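Local coordinates for protein transmembrane oligosaccharyl transferase (Archaeoglobus fulgidus, PDB 3WAJ) that is a membrane-embedded oligosaccharyl transferase of the STT3 family, with an N-terminal part of the GT-C clan and a zinc ion bound in the model, at residues Y50-I55 / E103-V108; E56-N61 / F85-G90; S35-T40 / S155-N160. All coordinates share one frame; numbering follows the deposited sequence.

All three contacts lie within the N-terminal STT3 part of the chain, which holds the zinc ion bound by Asp-47, Asp-161 and His-163. Contacts 1 and 2 share helix 47-60, their centres about 9 Å apart; a residue of contact 1 joins them, Ile-55 CG2 lying 3.4 Å from Gly-90 C. Contact 3 is centred about 11 Å from contact 1 and about 19 Å from contact 2. A probable hydrogen bond from Arg-106 NH1 to Thr-40 OG1 (3.1 Å) links contact 1 to contact 3. Helix 47-60 begins with a zinc ligand, and segment 155-160 runs directly into another, yet Tyr-52, Val-87 and Gly-158, one from each contact, are each about 13 Å from the zinc.

Contact 1: residues Y50-I55 / E103-V108; sequences YYYRLI and ESLRAV
Tyr-52 reaches from helix 47-60 to Leu-105 and Arg-106 of helix 102-118, forming a steep helix-helix crossing in the helical N-terminal part of the STT3 fold. The axes of the two short segments approach to 10.9 Å at an angle of 119°, and the nearest backbone pair is Tyr-52 CA to Arg-106 CA at 7.1 Å. With axes this far apart, large side chains must span the gap. Tyr-52 sends its ring across by setting CG anti to the backbone N (chi1 169°). The aliphatic stem of Arg-106 covers one face of that ring: CG stands 3.8 Å from the ring centroid, close to the normal, which meets the geometry of a CH-pi contact. Leu-105 takes the rim instead, placing CD1 near the ring plane and 3.6 Å from Tyr-52 CD2. The ring is thus bordered on two quite different sides by consecutive residues of one helix turn.

Beyond CG the arginine chain bends at chi3, bringing the NE-H to the phenol oxygen. The Arg-106 NE to Tyr-52 OH distance is 3.3 Å and the angle at the hydrogen 158°, so the bond is fairly straight but long and weak. The stronger polar anchoring of the guanidinium comes from NH1, bonded to Val-41 O and to Thr-40 OG1, which ties helix 102-118 to the segment preceding helix 47-60. One turn after Tyr-52, Ile-55 extends the buried apolar surface, its CG2 resting 4.2 Å from the second methyl of the leucine, Leu-105 CD2.

Contact 2: residues E56-N61 / F85-G90; sequences ENTIHN and FLVYLG
Helix 47-60 closes with a turn whose Thr-58 packs against Val-87 and Tyr-88 of helix 84-96, a buried helix-helix contact in the STT3 N-terminal part. The backbones come nearest at Thr-58 CA and Val-87 CA, 7.4 Å apart. Val-87 supplies a single methyl: CG1 lies 3.1 Å from Thr-58 OG1 and 3.8 Å from Thr-58 CB, so it meets the threonine on its hydroxyl side. This close approach is packing rather than a polar bond. The hydroxyl sits beside the backbone N (chi1 -56°), turned back along its own helix, and donates to Leu-54 O one turn earlier; a buried polar group is thereby satisfied internally. The other branch, CG2, approaches Tyr-88 CE1 obliquely at 4.1 Å, the two side chains crossing at about a right angle. Tyr-88 OH is held by Pro-63 O, in the connection that follows helix 47-60.

At the helix end, Asn-61 ND2 makes two weak bonds back to Asn-57 O and Asn-57 OD1, and is also hydrogen-bonded to Leu-525 O. Thr-58 itself follows a common helical motif, a threonine OG1 bonded to the carbonyl four residues earlier, here at the C-terminal end of helix 47-60 where it packs on helix 84-96.

Contact 3: residues S35-T40 / S155-N160; sequences SVFTWT and SILGFN
Val-36 holds CG1 anti to the backbone N (chi1 178°) and CG2 beside it, a setting that directs CG2 at the Leu-157 carbonyl, while Phe-37 sets CG beside the backbone N and anti to its carbonyl carbon (chi1 -56°), which brings CE2 to the same leucine. The contact joins the end of the short helix 33-36, where Phe-37 is the first residue to leave helical angles, to a type II beta turn spanning Ile-156 to Phe-159. The turn is closed by Phe-159 N to Ile-156 O at 3.1 Å. Gly-158 occupies the second corner with a positive phi of 89°, a backbone conformation that calls for glycine, and Val-36 CG2 sits close on the side where a CB would point.

Leu-157, at the first corner, points its CB toward Val-36. The valine packs on the leucine with its branch point and both methyls: CG2 is 3.4 Å from Leu-157 O, and CB 3.6 Å from Leu-157 CD1. Backbone hydrogen bonds between Gly-158 and both Gly-44 and Ala-110 tie the turn to its surroundings. Phe-159, the last residue of the type II turn, is also the centre of an inverse gamma turn, and the loop continues through Asn-160 to the zinc ligand Asp-161. Within segment 35-40, Val-36 CG1 lies over the centre of the Phe-37 ring, so valine and phenylalanine present one joint apolar surface to the leucine; Phe-37 completes it with CE2, 3.5 Å from Leu-157 CD1.

Contact 1: residues Y50-I55 / E103-V108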
loop_
_atom_site.group_PDB
_atom_site.type_symbol
_atom_site.label_atom_id
_atom_site.label_comp_id
_atom_site.label_asym_id
_atom_site.label_seq_id
_atom_site.Cartn_x
_atom_site.Cartn_y
_atom_site.Cartn_z
ATOM N N TYR A 50 3.245 1.227 9.196
ATOM C CA TYR A 50 2.164 1.772 10.004
ATOM C C TYR A 50 1.795 0.830 11.156
ATOM O O TYR A 50 1.491 1.296 12.260
ATOM C CB TYR A 50 0.931 2.115 9.149
ATOM C CG TYR A 50 -0.018 2.992 9.909
ATOM C CD1 TYR A 50 0.288 4.334 10.132
ATOM C CD2 TYR A 50 -1.197 2.484 10.445
ATOM C CE1 TYR A 50 -0.564 5.173 10.845
ATOM C CE2 TYR A 50 -2.079 3.319 11.164
ATOM C CZ TYR A 50 -1.744 4.663 11.359
ATOM O OH TYR A 50 -2.574 5.496 12.068
ATOM N N TYR A 51 1.813 -0.485 10.911
ATOM C CA TYR A 51 1.713 -1.432 12.028
ATOM C C TYR A 51 2.761 -1.104 13.084
ATOM O O TYR A 51 2.457 -0.996 14.266
ATOM C CB TYR A 51 1.807 -2.896 11.578
ATOM C CG TYR A 51 0.429 -3.421 11.308
ATOM C CD1 TYR A 51 -0.488 -3.561 12.344
ATOM C CD2 TYR A 51 0.010 -3.700 10.013
ATOM C CE1 TYR A 51 -1.783 -3.976 12.096
ATOM C CE2 TYR A 51 -1.277 -4.134 9.756
ATOM C CZ TYR A 51 -2.167 -4.260 10.792
ATOM O OH TYR A 51 -3.438 -4.693 10.523
ATOM N N TYR A 52 3.985 -0.913 12.619
ATOM C CA TYR A 52 5.110 -0.548 13.455
ATOM C C TYR A 52 4.770 0.681 14.296
ATOM O O TYR A 52 4.962 0.674 15.516
ATOM C CB TYR A 52 6.310 -0.311 12.538
ATOM C CG TYR A 52 7.539 0.323 13.133
ATOM C CD1 TYR A 52 8.109 1.450 12.528
ATOM C CD2 TYR A 52 8.163 -0.205 14.262
ATOM C CE1 TYR A 52 9.256 2.041 13.019
ATOM C CE2 TYR A 52 9.330 0.399 14.779
ATOM C CZ TYR A 52 9.863 1.516 14.137
ATOM O OH TYR A 52 10.999 2.125 14.607
ATOM N N ARG A 53 4.249 1.718 13.642
ATOM C CA ARG A 53 3.837 2.940 14.324
ATOM C C ARG A 53 2.811 2.610 15.420
ATOM O O ARG A 53 2.915 3.097 16.550
ATOM C CB ARG A 53 3.277 3.956 13.306
ATOM C CG ARG A 53 2.718 5.272 13.883
ATOM C CD ARG A 53 1.284 5.126 14.495
ATOM N NE ARG A 53 0.796 6.423 14.959
ATOM C CZ ARG A 53 1.234 7.029 16.060
ATOM N NH1 ARG A 53 2.134 6.433 16.829
ATOM N NH2 ARG A 53 0.761 8.218 16.398
ATOM N N LEU A 54 1.824 1.792 15.072
ATOM C CA LEU A 54 0.776 1.428 16.018
ATOM C C LEU A 54 1.311 0.570 17.173
ATOM O O LEU A 54 0.977 0.809 18.331
ATOM C CB LEU A 54 -0.373 0.710 15.316
ATOM C CG LEU A 54 -1.193 1.515 14.315
ATOM C CD1 LEU A 54 -2.325 0.619 13.719
ATOM C CD2 LEU A 54 -1.765 2.753 14.984
ATOM N N ILE A 55 2.132 -0.429 16.857
ATOM C CA ILE A 55 2.626 -1.358 17.870
ATOM C C ILE A 55 3.500 -0.632 18.922
ATOM O O ILE A 55 3.371 -0.852 20.116
ATOM C CB ILE A 55 3.356 -2.554 17.214
ATOM C CG1 ILE A 55 2.337 -3.480 16.549
ATOM C CG2 ILE A 55 4.188 -3.335 18.238
ATOM C CD1 ILE A 55 2.937 -4.501 15.581
ATOM N N GLU A 103 15.117 -0.381 15.824
ATOM C CA GLU A 103 15.593 -1.585 15.136
ATOM C C GLU A 103 15.171 -2.885 15.802
ATOM O O GLU A 103 14.719 -3.813 15.131
ATOM C CB GLU A 103 17.119 -1.553 15.010
ATOM C CG GLU A 103 17.644 -0.331 14.288
ATOM C CD GLU A 103 18.994 -0.562 13.628
ATOM O OE1 GLU A 103 19.142 -1.593 12.934
ATOM O OE2 GLU A 103 19.894 0.298 13.793
ATOM N N SER A 104 15.328 -2.959 17.120
ATOM C CA SER A 104 14.962 -4.172 17.852
ATOM C C SER A 104 13.501 -4.547 17.625
ATOM O O SER A 104 13.195 -5.700 17.328
ATOM C CB SER A 104 15.226 -4.003 19.343
ATOM O OG SER A 104 16.379 -3.227 19.549
ATOM N N LEU A 105 12.606 -3.568 17.764
ATOM C CA LEU A 105 11.177 -3.787 17.545
ATOM C C LEU A 105 10.946 -4.291 16.128
ATOM O O LEU A 105 10.306 -5.328 15.929
ATOM C CB LEU A 105 10.409 -2.485 17.743
ATOM C CG LEU A 105 8.978 -2.528 18.280
ATOM C CD1 LEU A 105 8.131 -1.437 17.644
ATOM C CD2 LEU A 105 8.322 -3.903 18.124
ATOM N N ARG A 106 11.483 -3.555 15.155
ATOM C CA ARG A 106 11.336 -3.876 13.736
ATOM C C ARG A 106 11.778 -5.298 13.417
ATOM O O ARG A 106 11.099 -6.029 12.681
ATOM C CB ARG A 106 12.116 -2.857 12.885
ATOM C CG ARG A 106 11.298 -1.611 12.513
ATOM C CD ARG A 106 12.084 -0.655 11.625
ATOM N NE ARG A 106 12.774 0.345 12.431
ATOM C CZ ARG A 106 13.967 0.843 12.161
ATOM N NH1 ARG A 106 14.633 0.446 11.096
ATOM N NH2 ARG A 106 14.483 1.742 12.961
ATOM N N ALA A 107 12.917 -5.688 13.983
ATOM C CA ALA A 107 13.450 -7.043 13.802
ATOM C C ALA A 107 12.426 -8.084 14.237
ATOM O O ALA A 107 12.056 -8.981 13.455
ATOM C CB ALA A 107 14.736 -7.213 14.580
ATOM N N VAL A 108 11.967 -7.969 15.480
ATOM C CA VAL A 108 10.899 -8.848 15.960
ATOM C C VAL A 108 9.693 -8.830 15.000
ATOM O O VAL A 108 9.274 -9.879 14.513
ATOM C CB VAL A 108 10.479 -8.517 17.419
ATOM C CG1 VAL A 108 9.254 -9.337 17.829
ATOM C CG2 VAL A 108 11.631 -8.785 18.383
#

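Contact 2: residues E56-N61 / F85-G90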
loop_
_atom_site.group_PDB
_atom_site.type_symbol
_atom_site.label_atom_id
_atom_site.label_comp_id
_atom_site.label_asym_id
_atom_site.label_seq_id
_atom_site.Cartn_x
_atom_site.Cartn_y
_atom_site.Cartn_z
ATOM N N GLU A 56 4.372 0.248 18.453
ATOM C CA GLU A 56 5.186 1.101 19.306
ATOM C C GLU A 56 4.314 1.923 20.263
ATOM O O GLU A 56 4.581 2.008 21.461
ATOM C CB GLU A 56 5.991 2.045 18.410
ATOM C CG GLU A 56 7.250 2.649 19.021
ATOM C CD GLU A 56 8.247 3.094 17.951
ATOM O OE1 GLU A 56 7.935 2.958 16.753
ATOM O OE2 GLU A 56 9.344 3.569 18.294
ATOM N N ASN A 57 3.272 2.538 19.722
ATOM C CA ASN A 57 2.359 3.330 20.530
ATOM C C ASN A 57 1.562 2.449 21.504
ATOM O O ASN A 57 1.317 2.824 22.651
ATOM C CB ASN A 57 1.412 4.124 19.621
ATOM C CG ASN A 57 0.438 4.955 20.398
ATOM O OD1 ASN A 57 -0.458 4.417 21.048
ATOM N ND2 ASN A 57 0.596 6.278 20.339
ATOM N N THR A 58 1.155 1.278 21.038
ATOM C CA THR A 58 0.399 0.352 21.864
ATOM C C THR A 58 1.269 -0.214 22.983
ATOM O O THR A 58 0.813 -0.363 24.115
ATOM C CB THR A 58 -0.146 -0.792 21.029
ATOM O OG1 THR A 58 -0.927 -0.257 19.949
ATOM C CG2 THR A 58 -1.005 -1.715 21.892
ATOM N N ILE A 59 2.524 -0.528 22.664
ATOM C CA ILE A 59 3.427 -1.030 23.684
ATOM C C ILE A 59 3.510 -0.001 24.810
ATOM O O ILE A 59 3.318 -0.334 25.978
ATOM C CB ILE A 59 4.829 -1.356 23.136
ATOM C CG1 ILE A 59 4.819 -2.674 22.333
ATOM C CG2 ILE A 59 5.815 -1.479 24.280
ATOM C CD1 ILE A 59 6.193 -3.031 21.676
ATOM N N HIS A 60 3.748 1.254 24.441
ATOM C CA HIS A 60 3.839 2.340 25.408
ATOM C C HIS A 60 2.592 2.484 26.290
ATOM O O HIS A 60 2.711 2.735 27.488
ATOM C CB HIS A 60 4.111 3.658 24.695
ATOM C CG HIS A 60 4.360 4.801 25.630
ATOM N ND1 HIS A 60 5.601 5.068 26.165
ATOM C CD2 HIS A 60 3.522 5.743 26.126
ATOM C CE1 HIS A 60 5.520 6.134 26.944
ATOM N NE2 HIS A 60 4.268 6.558 26.941
ATOM N N ASN A 61 1.410 2.342 25.696
ATOM C CA ASN A 61 0.151 2.531 26.413
ATOM C C ASN A 61 -0.526 1.200 26.805
ATOM O O ASN A 61 -1.749 1.133 26.999
ATOM C CB ASN A 61 -0.813 3.376 25.573
ATOM C CG ASN A 61 -0.242 4.734 25.215
ATOM O OD1 ASN A 61 -0.059 5.592 26.087
ATOM N ND2 ASN A 61 0.018 4.949 23.921
ATOM N N PHE A 85 -5.803 -7.604 16.197
ATOM C CA PHE A 85 -5.046 -8.859 16.242
ATOM C C PHE A 85 -3.539 -8.653 16.072
ATOM O O PHE A 85 -2.732 -9.068 16.916
ATOM C CB PHE A 85 -5.521 -9.905 15.228
ATOM C CG PHE A 85 -4.598 -11.098 15.162
ATOM C CD1 PHE A 85 -3.706 -11.248 14.112
ATOM C CD2 PHE A 85 -4.573 -12.033 16.196
ATOM C CE1 PHE A 85 -2.817 -12.324 14.072
ATOM C CE2 PHE A 85 -3.693 -13.126 16.163
ATOM C CZ PHE A 85 -2.811 -13.272 15.098
ATOM N N LEU A 86 -3.154 -8.014 14.970
ATOM C CA LEU A 86 -1.731 -7.856 14.658
ATOM C C LEU A 86 -1.119 -6.791 15.547
ATOM O O LEU A 86 0.033 -6.921 15.949
ATOM C CB LEU A 86 -1.525 -7.483 13.188
ATOM C CG LEU A 86 -0.370 -8.109 12.393
ATOM C CD1 LEU A 86 0.087 -7.175 11.254
ATOM C CD2 LEU A 86 0.800 -8.533 13.269
ATOM N N VAL A 87 -1.871 -5.732 15.853
ATOM C CA VAL A 87 -1.333 -4.731 16.768
ATOM C C VAL A 87 -0.959 -5.401 18.097
ATOM O O VAL A 87 0.159 -5.260 18.557
ATOM C CB VAL A 87 -2.277 -3.524 16.996
ATOM C CG1 VAL A 87 -1.614 -2.536 17.972
ATOM C CG2 VAL A 87 -2.566 -2.809 15.684
ATOM N N TYR A 88 -1.875 -6.160 18.694
ATOM C CA TYR A 88 -1.558 -6.828 19.945
ATOM C C TYR A 88 -0.520 -7.918 19.771
ATOM O O TYR A 88 0.438 -7.945 20.534
ATOM C CB TYR A 88 -2.820 -7.306 20.686
ATOM C CG TYR A 88 -3.574 -6.154 21.314
ATOM C CD1 TYR A 88 -3.138 -5.581 22.500
ATOM C CD2 TYR A 88 -4.681 -5.602 20.694
ATOM C CE1 TYR A 88 -3.812 -4.504 23.069
ATOM C CE2 TYR A 88 -5.361 -4.535 21.251
ATOM C CZ TYR A 88 -4.924 -3.990 22.440
ATOM O OH TYR A 88 -5.605 -2.923 22.991
ATOM N N LEU A 89 -0.675 -8.795 18.775
ATOM C CA LEU A 89 0.369 -9.805 18.505
ATOM C C LEU A 89 1.769 -9.184 18.494
ATOM O O LEU A 89 2.689 -9.685 19.157
ATOM C CB LEU A 89 0.123 -10.560 17.192
ATOM C CG LEU A 89 1.174 -11.635 16.855
ATOM C CD1 LEU A 89 1.351 -12.622 18.018
ATOM C CD2 LEU A 89 0.814 -12.401 15.586
ATOM N N GLY A 90 1.916 -8.066 17.778
ATOM C CA GLY A 90 3.198 -7.374 17.697
ATOM C C GLY A 90 3.641 -6.657 18.972
ATOM O O GLY A 90 4.840 -6.613 19.298
#

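Contact 3: residues S35-T40 / S155-N160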
loop_
_atom_site.group_PDB
_atom_site.type_symbol
_atom_site.label_atom_id
_atom_site.label_comp_id
_atom_site.label_asym_id
_atom_site.label_seq_id
_atom_site.Cartn_x
_atom_site.Cartn_y
_atom_site.Cartn_z
ATOM N N SER A 35 17.803 -8.513 2.287
ATOM C CA SER A 35 17.001 -7.357 1.893
ATOM C C SER A 35 16.348 -6.686 3.113
ATOM O O SER A 35 16.079 -5.487 3.106
ATOM C CB SER A 35 15.926 -7.743 0.875
ATOM O OG SER A 35 16.463 -8.492 -0.189
ATOM N N VAL A 36 16.087 -7.479 4.146
ATOM C CA VAL A 36 15.491 -6.985 5.378
ATOM C C VAL A 36 16.567 -6.513 6.356
ATOM O O VAL A 36 16.464 -5.431 6.946
ATOM C CB VAL A 36 14.597 -8.061 6.020
ATOM C CG1 VAL A 36 14.009 -7.565 7.343
ATOM C CG2 VAL A 36 13.479 -8.490 5.042
ATOM N N PHE A 37 17.619 -7.305 6.518
ATOM C CA PHE A 37 18.706 -6.880 7.394
ATOM C C PHE A 37 19.875 -6.267 6.622
ATOM O O PHE A 37 20.880 -6.920 6.369
ATOM C CB PHE A 37 19.130 -8.017 8.330
ATOM C CG PHE A 37 17.988 -8.558 9.146
ATOM C CD1 PHE A 37 17.480 -7.830 10.223
ATOM C CD2 PHE A 37 17.381 -9.758 8.806
ATOM C CE1 PHE A 37 16.396 -8.302 10.966
ATOM C CE2 PHE A 37 16.298 -10.245 9.545
ATOM C CZ PHE A 37 15.807 -9.513 10.626
ATOM N N THR A 38 19.708 -4.996 6.257
ATOM C CA THR A 38 20.710 -4.239 5.514
ATOM C C THR A 38 21.191 -3.084 6.358
ATOM O O THR A 38 21.377 -3.218 7.573
ATOM C CB THR A 38 20.131 -3.598 4.263
ATOM O OG1 THR A 38 18.831 -4.137 3.991
ATOM C CG2 THR A 38 21.052 -3.783 3.071
ATOM N N TRP A 39 21.347 -1.933 5.706
ATOM C CA TRP A 39 21.856 -0.734 6.358
ATOM C C TRP A 39 20.986 -0.325 7.552
ATOM O O TRP A 39 21.448 0.392 8.428
ATOM C CB TRP A 39 21.996 0.409 5.343
ATOM C CG TRP A 39 21.021 0.303 4.213
ATOM C CD1 TRP A 39 21.228 -0.294 3.000
ATOM C CD2 TRP A 39 19.674 0.801 4.193
ATOM N NE1 TRP A 39 20.094 -0.190 2.224
ATOM C CE2 TRP A 39 19.125 0.477 2.931
ATOM C CE3 TRP A 39 18.882 1.490 5.119
ATOM C CZ2 TRP A 39 17.806 0.813 2.572
ATOM C CZ3 TRP A 39 17.590 1.834 4.766
ATOM C CH2 TRP A 39 17.054 1.485 3.504
ATOM N N THR A 40 19.736 -0.788 7.574
ATOM C CA THR A 40 18.879 -0.691 8.756
ATOM C C THR A 40 18.026 -1.952 8.764
ATOM O O THR A 40 18.152 -2.771 7.852
ATOM C CB THR A 40 17.959 0.544 8.681
ATOM O OG1 THR A 40 17.455 0.866 9.981
ATOM C CG2 THR A 40 16.782 0.274 7.746
ATOM N N SER A 155 3.961 -12.476 3.050
ATOM C CA SER A 155 4.105 -13.526 4.049
ATOM C C SER A 155 5.593 -13.764 4.286
ATOM O O SER A 155 6.019 -14.697 4.969
ATOM C CB SER A 155 3.445 -14.785 3.510
ATOM O OG SER A 155 3.219 -15.712 4.534
ATOM N N ILE A 156 6.370 -12.880 3.687
ATOM C CA ILE A 156 7.822 -12.906 3.704
ATOM C C ILE A 156 8.346 -12.132 4.926
ATOM O O ILE A 156 7.623 -11.307 5.503
ATOM C CB ILE A 156 8.329 -12.275 2.374
ATOM C CG1 ILE A 156 9.135 -13.276 1.581
ATOM C CG2 ILE A 156 9.086 -10.987 2.577
ATOM C CD1 ILE A 156 8.321 -14.456 1.203
ATOM N N LEU A 157 9.585 -12.419 5.331
ATOM C CA LEU A 157 10.291 -11.644 6.359
ATOM C C LEU A 157 10.081 -10.142 6.137
ATOM O O LEU A 157 10.293 -9.631 5.028
ATOM C CB LEU A 157 11.794 -11.929 6.266
ATOM C CG LEU A 157 12.749 -12.069 7.454
ATOM C CD1 LEU A 157 14.057 -11.427 7.070
ATOM C CD2 LEU A 157 12.218 -11.504 8.759
ATOM N N GLY A 158 9.661 -9.427 7.177
ATOM C CA GLY A 158 9.568 -7.980 7.075
ATOM C C GLY A 158 8.252 -7.417 6.555
ATOM O O GLY A 158 7.967 -6.242 6.793
ATOM N N PHE A 159 7.442 -8.211 5.847
ATOM C CA PHE A 159 6.166 -7.675 5.389
ATOM C C PHE A 159 5.067 -7.847 6.426
ATOM O O PHE A 159 4.070 -8.546 6.201
ATOM C CB PHE A 159 5.714 -8.227 4.035
ATOM C CG PHE A 159 4.856 -7.254 3.282
ATOM C CD1 PHE A 159 5.434 -6.340 2.408
ATOM C CD2 PHE A 159 3.488 -7.180 3.522
ATOM C CE1 PHE A 159 4.659 -5.400 1.743
ATOM C CE2 PHE A 159 2.684 -6.240 2.856
ATOM C CZ PHE A 159 3.270 -5.345 1.971
ATOM N N ASN A 160 5.248 -7.179 7.557
ATOM C CA ASN A 160 4.368 -7.357 8.695
ATOM C C ASN A 160 3.025 -6.658 8.500
ATOM O O ASN A 160 2.799 -5.566 9.025
ATOM C CB ASN A 160 5.045 -6.858 9.970
ATOM C CG ASN A 160 4.223 -7.143 11.184
ATOM O OD1 ASN A 160 3.602 -8.205 11.281
ATOM N ND2 ASN A 160 4.166 -6.189 12.099
#